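Local coordinates for protein thiosulfate reductase (PDB 2VPZ) that probably reduces thiosulfate or polysulfide as a molybdenum oxidoreductase carrying two molybdopterin guanine dinucleotides and a [4Fe-4S] cluster, at residues A[692-704]-A[709-721]. Sequence-based numbering, arbitrary orientation.
With MGD (2-amino-5,6-dimercapto-7-methyl-3,7,8a,9-tetrahydro-8-oxa-1,3,9,10-tetraaza-anthracen-4-one guanosine dinucleotide), chain H.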
loop_
_atom_site.group_PDB
_atom_site.type_symbol
_atom_site.label_atom_id
_atom_site.label_comp_id
_atom_site.label_asym_id
_atom_site.label_seq_id
_atom_site.Cartn_x
_atom_site.Cartn_y
_atom_site.Cartn_z
ATOM N N CYS A 692 8.362 -5.355 33.926
ATOM C CA CYS A 692 9.651 -4.834 33.585
ATOM C C CYS A 692 9.766 -3.444 33.132
ATOM O O CYS A 692 8.785 -2.783 32.798
ATOM C CB CYS A 692 10.268 -5.732 32.486
ATOM S SG CYS A 692 10.421 -7.487 32.794
ATOM N N VAL A 693 11.031 -3.071 33.037
ATOM C CA VAL A 693 11.501 -1.779 32.594
ATOM C C VAL A 693 12.889 -2.085 31.931
ATOM O O VAL A 693 13.592 -3.033 32.308
ATOM C CB VAL A 693 11.548 -0.801 33.860
ATOM C CG1 VAL A 693 12.911 -0.197 34.063
ATOM C CG2 VAL A 693 10.458 0.290 33.708
ATOM N N TYR A 694 13.245 -1.323 30.908
ATOM C CA TYR A 694 14.472 -1.539 30.127
ATOM C C TYR A 694 15.235 -0.215 29.816
ATOM O O TYR A 694 14.588 0.804 29.562
ATOM C CB TYR A 694 14.076 -2.235 28.790
ATOM C CG TYR A 694 15.177 -2.376 27.733
ATOM C CD1 TYR A 694 16.038 -3.472 27.732
ATOM C CD2 TYR A 694 15.377 -1.382 26.756
ATOM C CE1 TYR A 694 17.091 -3.597 26.793
ATOM C CE2 TYR A 694 16.427 -1.488 25.807
ATOM C CZ TYR A 694 17.283 -2.605 25.834
ATOM O OH TYR A 694 18.316 -2.739 24.925
ATOM N N ILE A 695 16.567 -0.208 29.897
ATOM C CA ILE A 695 17.395 0.961 29.525
ATOM C C ILE A 695 18.680 0.457 28.840
ATOM O O ILE A 695 19.141 -0.651 29.130
ATOM C CB ILE A 695 17.826 1.881 30.751
ATOM C CG1 ILE A 695 18.676 1.102 31.747
ATOM C CG2 ILE A 695 16.573 2.540 31.391
ATOM C CD1 ILE A 695 19.406 1.973 32.824
ATOM N N VAL A 696 19.236 1.217 27.896
ATOM C CA VAL A 696 20.485 0.820 27.244
ATOM C C VAL A 696 21.665 1.083 28.220
ATOM O O VAL A 696 21.721 2.154 28.839
ATOM C CB VAL A 696 20.707 1.596 25.897
ATOM C CG1 VAL A 696 22.191 1.481 25.428
ATOM C CG2 VAL A 696 19.739 1.062 24.803
ATOM N N HIS A 697 22.579 0.101 28.352
ATOM C CA HIS A 697 23.810 0.162 29.213
ATOM C C HIS A 697 24.879 1.156 28.715
ATOM O O HIS A 697 25.075 1.304 27.514
ATOM C CB HIS A 697 24.534 -1.231 29.339
ATOM C CG HIS A 697 25.944 -1.198 29.811
ATOM N ND1 HIS A 697 26.285 -0.745 31.052
ATOM C CD2 HIS A 697 27.097 -1.450 29.180
ATOM C CE1 HIS A 697 27.590 -0.698 31.168
ATOM N NE2 HIS A 697 28.114 -1.127 30.036
ATOM N N GLY A 698 25.595 1.832 29.620
ATOM C CA GLY A 698 26.641 2.775 29.219
ATOM C C GLY A 698 26.431 4.280 29.298
ATOM O O GLY A 698 27.267 5.051 28.827
ATOM N N PHE A 699 25.306 4.740 29.829
ATOM C CA PHE A 699 25.077 6.191 29.971
ATOM C C PHE A 699 25.206 6.536 31.471
ATOM O O PHE A 699 25.580 5.659 32.265
ATOM C CB PHE A 699 23.710 6.640 29.418
ATOM C CG PHE A 699 23.645 6.726 27.893
ATOM C CD1 PHE A 699 23.383 5.588 27.130
ATOM C CD2 PHE A 699 23.852 7.946 27.230
ATOM C CE1 PHE A 699 23.328 5.655 25.724
ATOM C CE2 PHE A 699 23.801 8.048 25.837
ATOM C CZ PHE A 699 23.539 6.895 25.074
ATOM N N GLY A 700 24.938 7.780 31.864
ATOM C CA GLY A 700 25.078 8.167 33.263
ATOM C C GLY A 700 26.489 8.436 33.751
ATOM O O GLY A 700 26.785 8.234 34.935
ATOM N N HIS A 701 27.386 8.879 32.878
ATOM C CA HIS A 701 28.773 9.172 33.293
ATOM C C HIS A 701 28.857 10.360 34.278
ATOM O O HIS A 701 28.105 11.338 34.117
ATOM C CB HIS A 701 29.697 9.558 32.055
ATOM C CG HIS A 701 29.942 8.495 31.047
ATOM N ND1 HIS A 701 31.117 7.812 30.954
ATOM C CD2 HIS A 701 29.163 8.014 30.075
ATOM C CE1 HIS A 701 31.050 6.938 29.972
ATOM N NE2 HIS A 701 29.863 7.042 29.417
ATOM N N LYS A 702 29.705 10.242 35.303
ATOM C CA LYS A 702 30.005 11.386 36.176
ATOM C C LYS A 702 31.525 11.525 35.863
ATOM O O LYS A 702 32.381 10.961 36.541
ATOM C CB LYS A 702 29.815 11.138 37.679
ATOM C CG LYS A 702 29.269 9.776 38.065
ATOM C CD LYS A 702 27.747 9.765 38.213
ATOM C CE LYS A 702 27.200 8.342 38.436
ATOM N NZ LYS A 702 25.904 8.100 37.697
ATOM N N ALA A 703 31.841 12.239 34.777
ATOM C CA ALA A 703 33.232 12.439 34.366
ATOM C C ALA A 703 33.268 13.783 33.605
ATOM O O ALA A 703 33.220 13.800 32.359
ATOM C CB ALA A 703 33.670 11.253 33.463
ATOM N N PRO A 704 33.389 14.922 34.349
ATOM C CA PRO A 704 33.444 16.285 33.781
ATOM C C PRO A 704 34.412 16.579 32.642
ATOM O O PRO A 704 34.181 17.484 31.836
ATOM C CB PRO A 704 33.763 17.186 34.989
ATOM C CG PRO A 704 33.514 16.335 36.197
ATOM C CD PRO A 704 33.844 14.923 35.746
ATOM N N ALA A 709 29.819 13.567 27.312
ATOM C CA ALA A 709 29.199 12.346 27.849
ATOM C C ALA A 709 28.725 12.590 29.292
ATOM O O ALA A 709 27.818 11.902 29.808
ATOM C CB ALA A 709 30.170 11.118 27.803
ATOM N N HIS A 710 29.338 13.607 29.901
ATOM C CA HIS A 710 29.041 14.064 31.281
ATOM C C HIS A 710 27.629 14.602 31.538
ATOM O O HIS A 710 27.214 15.608 30.956
ATOM C CB HIS A 710 30.005 15.164 31.832
ATOM C CG HIS A 710 29.776 15.538 33.251
ATOM N ND1 HIS A 710 30.032 14.682 34.276
ATOM C CD2 HIS A 710 29.231 16.624 33.809
ATOM C CE1 HIS A 710 29.654 15.214 35.418
ATOM N NE2 HIS A 710 29.161 16.407 35.161
ATOM N N GLY A 711 26.917 13.899 32.434
ATOM C CA GLY A 711 25.557 14.206 32.870
ATOM C C GLY A 711 24.346 13.727 32.071
ATOM O O GLY A 711 23.201 14.148 32.325
ATOM N N ARG A 712 24.556 12.819 31.127
ATOM C CA ARG A 712 23.490 12.340 30.227
ATOM C C ARG A 712 22.970 10.887 30.431
ATOM O O ARG A 712 23.767 9.948 30.521
ATOM C CB ARG A 712 23.983 12.579 28.755
ATOM C CG ARG A 712 24.850 13.879 28.639
ATOM C CD ARG A 712 25.265 14.338 27.202
ATOM N NE ARG A 712 24.275 15.206 26.559
ATOM C CZ ARG A 712 24.389 16.501 26.285
ATOM N NH1 ARG A 712 25.483 17.175 26.589
ATOM N NH2 ARG A 712 23.382 17.134 25.697
ATOM N N GLY A 713 21.649 10.733 30.563
ATOM C CA GLY A 713 21.010 9.444 30.794
ATOM C C GLY A 713 21.195 8.835 32.183
ATOM O O GLY A 713 21.763 9.473 33.065
ATOM N N ALA A 714 20.725 7.605 32.384
ATOM C CA ALA A 714 20.850 6.869 33.648
ATOM C C ALA A 714 21.838 5.709 33.466
ATOM O O ALA A 714 21.833 5.082 32.409
ATOM C CB ALA A 714 19.486 6.303 34.067
ATOM N N SER A 715 22.671 5.426 34.468
ATOM C CA SER A 715 23.629 4.308 34.403
ATOM C C SER A 715 22.987 3.001 34.939
ATOM O O SER A 715 22.515 2.992 36.069
ATOM C CB SER A 715 24.903 4.592 35.233
ATOM O OG SER A 715 25.651 3.403 35.444
ATOM N N ASP A 716 22.942 1.916 34.156
ATOM C CA ASP A 716 22.369 0.655 34.659
ATOM C C ASP A 716 23.250 0.048 35.789
ATOM O O ASP A 716 22.725 -0.428 36.821
ATOM C CB ASP A 716 22.127 -0.376 33.517
ATOM C CG ASP A 716 23.418 -0.988 32.924
ATOM O OD1 ASP A 716 24.311 -0.238 32.484
ATOM O OD2 ASP A 716 23.509 -2.232 32.886
ATOM N N ASN A 717 24.573 0.114 35.600
ATOM C CA ASN A 717 25.599 -0.383 36.555
ATOM C C ASN A 717 25.558 0.308 37.931
ATOM O O ASN A 717 25.799 -0.335 38.954
ATOM C CB ASN A 717 27.017 -0.227 35.995
ATOM C CG ASN A 717 28.010 -1.131 36.700
ATOM O OD1 ASN A 717 29.070 -0.699 37.166
ATOM N ND2 ASN A 717 27.664 -2.403 36.778
ATOM N N TYR A 718 25.298 1.613 37.965
ATOM C CA TYR A 718 25.193 2.288 39.257
ATOM C C TYR A 718 23.918 1.830 39.988
ATOM O O TYR A 718 23.779 2.039 41.192
ATOM C CB TYR A 718 25.199 3.813 39.132
ATOM C CG TYR A 718 26.582 4.429 39.200
ATOM C CD1 TYR A 718 27.408 4.418 38.091
ATOM C CD2 TYR A 718 27.066 5.016 40.378
ATOM C CE1 TYR A 718 28.682 4.977 38.133
ATOM C CE2 TYR A 718 28.353 5.582 40.436
ATOM C CZ TYR A 718 29.155 5.559 39.300
ATOM O OH TYR A 718 30.416 6.115 39.298
ATOM N N LEU A 719 22.996 1.192 39.280
ATOM C CA LEU A 719 21.763 0.713 39.915
ATOM C C LEU A 719 21.867 -0.757 40.269
ATOM O O LEU A 719 21.040 -1.281 41.010
ATOM C CB LEU A 719 20.558 0.910 38.998
ATOM C CG LEU A 719 20.028 2.326 38.862
ATOM C CD1 LEU A 719 19.263 2.515 37.552
ATOM C CD2 LEU A 719 19.135 2.624 40.058
ATOM N N GLN A 720 22.867 -1.422 39.693
ATOM C CA GLN A 720 23.100 -2.850 39.928
ATOM C C GLN A 720 24.034 -2.991 41.133
ATOM O O GLN A 720 25.241 -3.209 41.044
ATOM C CB GLN A 720 23.634 -3.521 38.642
ATOM C CG GLN A 720 22.514 -3.753 37.602
ATOM C CD GLN A 720 22.920 -3.523 36.139
ATOM O OE1 GLN A 720 23.967 -2.933 35.849
ATOM N NE2 GLN A 720 22.063 -3.972 35.204
ATOM N N THR A 721 23.403 -2.831 42.279
ATOM C CA THR A 721 24.050 -2.862 43.563
ATOM C C THR A 721 24.385 -4.290 44.050
ATOM O O THR A 721 25.448 -4.520 44.632
ATOM C CB THR A 721 23.150 -2.105 44.591
ATOM O OG1 THR A 721 23.599 -0.772 44.744
ATOM C CG2 THR A 721 23.111 -2.843 45.916
HETATM P PB MGD H . 33.796 -0.125 27.910
HETATM O O1B MGD H . 32.716 0.593 28.659
HETATM O O2B MGD H . 33.930 0.082 26.432
HETATM O O3B MGD H . 33.646 -1.651 28.413
HETATM O O3A MGD H . 33.444 -3.988 29.301
HETATM P PA MGD H . 34.548 -2.912 28.887
HETATM O O1A MGD H . 35.363 -3.221 27.642
HETATM O O2A MGD H . 35.230 -2.532 30.154
HETATM O "O5'" MGD H . 35.193 0.274 28.498
HETATM C "C5'" MGD H . 36.351 0.405 27.672
HETATM C "C4'" MGD H . 37.355 1.234 28.473
HETATM O "O4'" MGD H . 38.522 1.089 27.672
HETATM C "C3'" MGD H . 37.074 2.712 28.544
HETATM O "O3'" MGD H . 37.765 3.184 29.708
HETATM C "C2'" MGD H . 37.731 3.219 27.250
HETATM O "O2'" MGD H . 38.009 4.584 27.423
HETATM C "C1'" MGD H . 38.997 2.367 27.146
HETATM N N9 MGD H . 39.645 2.172 25.794
HETATM C C8 MGD H . 39.021 2.086 24.618
HETATM N N7 MGD H . 39.859 1.868 23.578
HETATM C C5 MGD H . 41.105 1.752 24.089
HETATM C C6 MGD H . 42.514 1.457 23.571
HETATM O O6 MGD H . 42.774 1.301 22.326
HETATM N N1 MGD H . 43.502 1.407 24.524
HETATM C C2 MGD H . 43.296 1.600 25.864
HETATM N N2 MGD H . 44.298 1.551 26.795
HETATM N N3 MGD H . 42.063 1.834 26.332
HETATM C C4 MGD H . 40.937 1.948 25.553
HETATM C C10 MGD H . 32.867 -4.920 28.336
HETATM C C11 MGD H . 32.099 -5.941 29.106
HETATM O O11 MGD H . 31.353 -5.211 30.081
HETATM C C12 MGD H . 31.221 -6.862 28.342
HETATM S S12 MGD H . 31.776 -7.708 26.959
HETATM C C13 MGD H . 29.977 -7.142 28.732
HETATM S S13 MGD H . 28.886 -8.114 27.938
HETATM C C14 MGD H . 29.342 -6.693 29.932
HETATM N N15 MGD H . 28.220 -5.782 29.566
HETATM C C16 MGD H . 27.678 -5.114 30.638
HETATM C C17 MGD H . 26.307 -4.613 30.763
HETATM O O17 MGD H . 25.488 -4.730 29.803
HETATM N N18 MGD H . 25.948 -4.047 31.917
HETATM C C19 MGD H . 26.782 -3.908 32.965
HETATM N N19 MGD H . 26.405 -3.262 34.110
HETATM N N20 MGD H . 28.030 -4.378 32.909
HETATM C C21 MGD H . 28.542 -4.945 31.822
HETATM N N22 MGD H . 29.821 -5.334 31.797
HETATM C C23 MGD H . 30.435 -6.081 30.752
HETATM O O HOH W 1 23.171 2.883 31.311
HETATM O O HOH W 2 26.453 2.251 32.715
HETATM O O HOH W 3 26.526 9.671 29.980
#
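His697 ND1 donates a very short hydrogen bond of 2.5 Å to Asp716 OD1. This His-carboxylate pair lies in the molybdopterin dinucleotide-binding domain, where the loop after strand 692-696 meets the pterin of one MGD. The ring and carboxylate planes are 72° apart. Asp716 OD2 accepts from MGD N18 at 3.2 Å and, weakly, from N19. N18 also lies over one face of the His697 ring. With chi1 at 71°, the Asp716 carboxylate lies between the backbone N and the carbonyl carbon, where OD1 faces His697. Asp716 CB packs 3.7 Å from Ile695 CD1.

Two backbone bonds join the loop arms further out. Gly700 N donates to Arg712 O at 2.8 Å, and Gly711 N to His701 O at 3.3 Å. A water accepts from Phe699 N and Asp716 N and donates to Val696 O and Ala714 O.

Lys702 bends back so that NZ bonds Gly700 O and forms a salt bridge with Glu677. The same NZ makes a cation-pi contact with Tyr718, whose OH bonds Glu471. At the outer end, Pro704 CA packs over one face of the His710 ring. Lys702 CE sits 3.5 Å from the Tyr718 ring centroid, directly over the face.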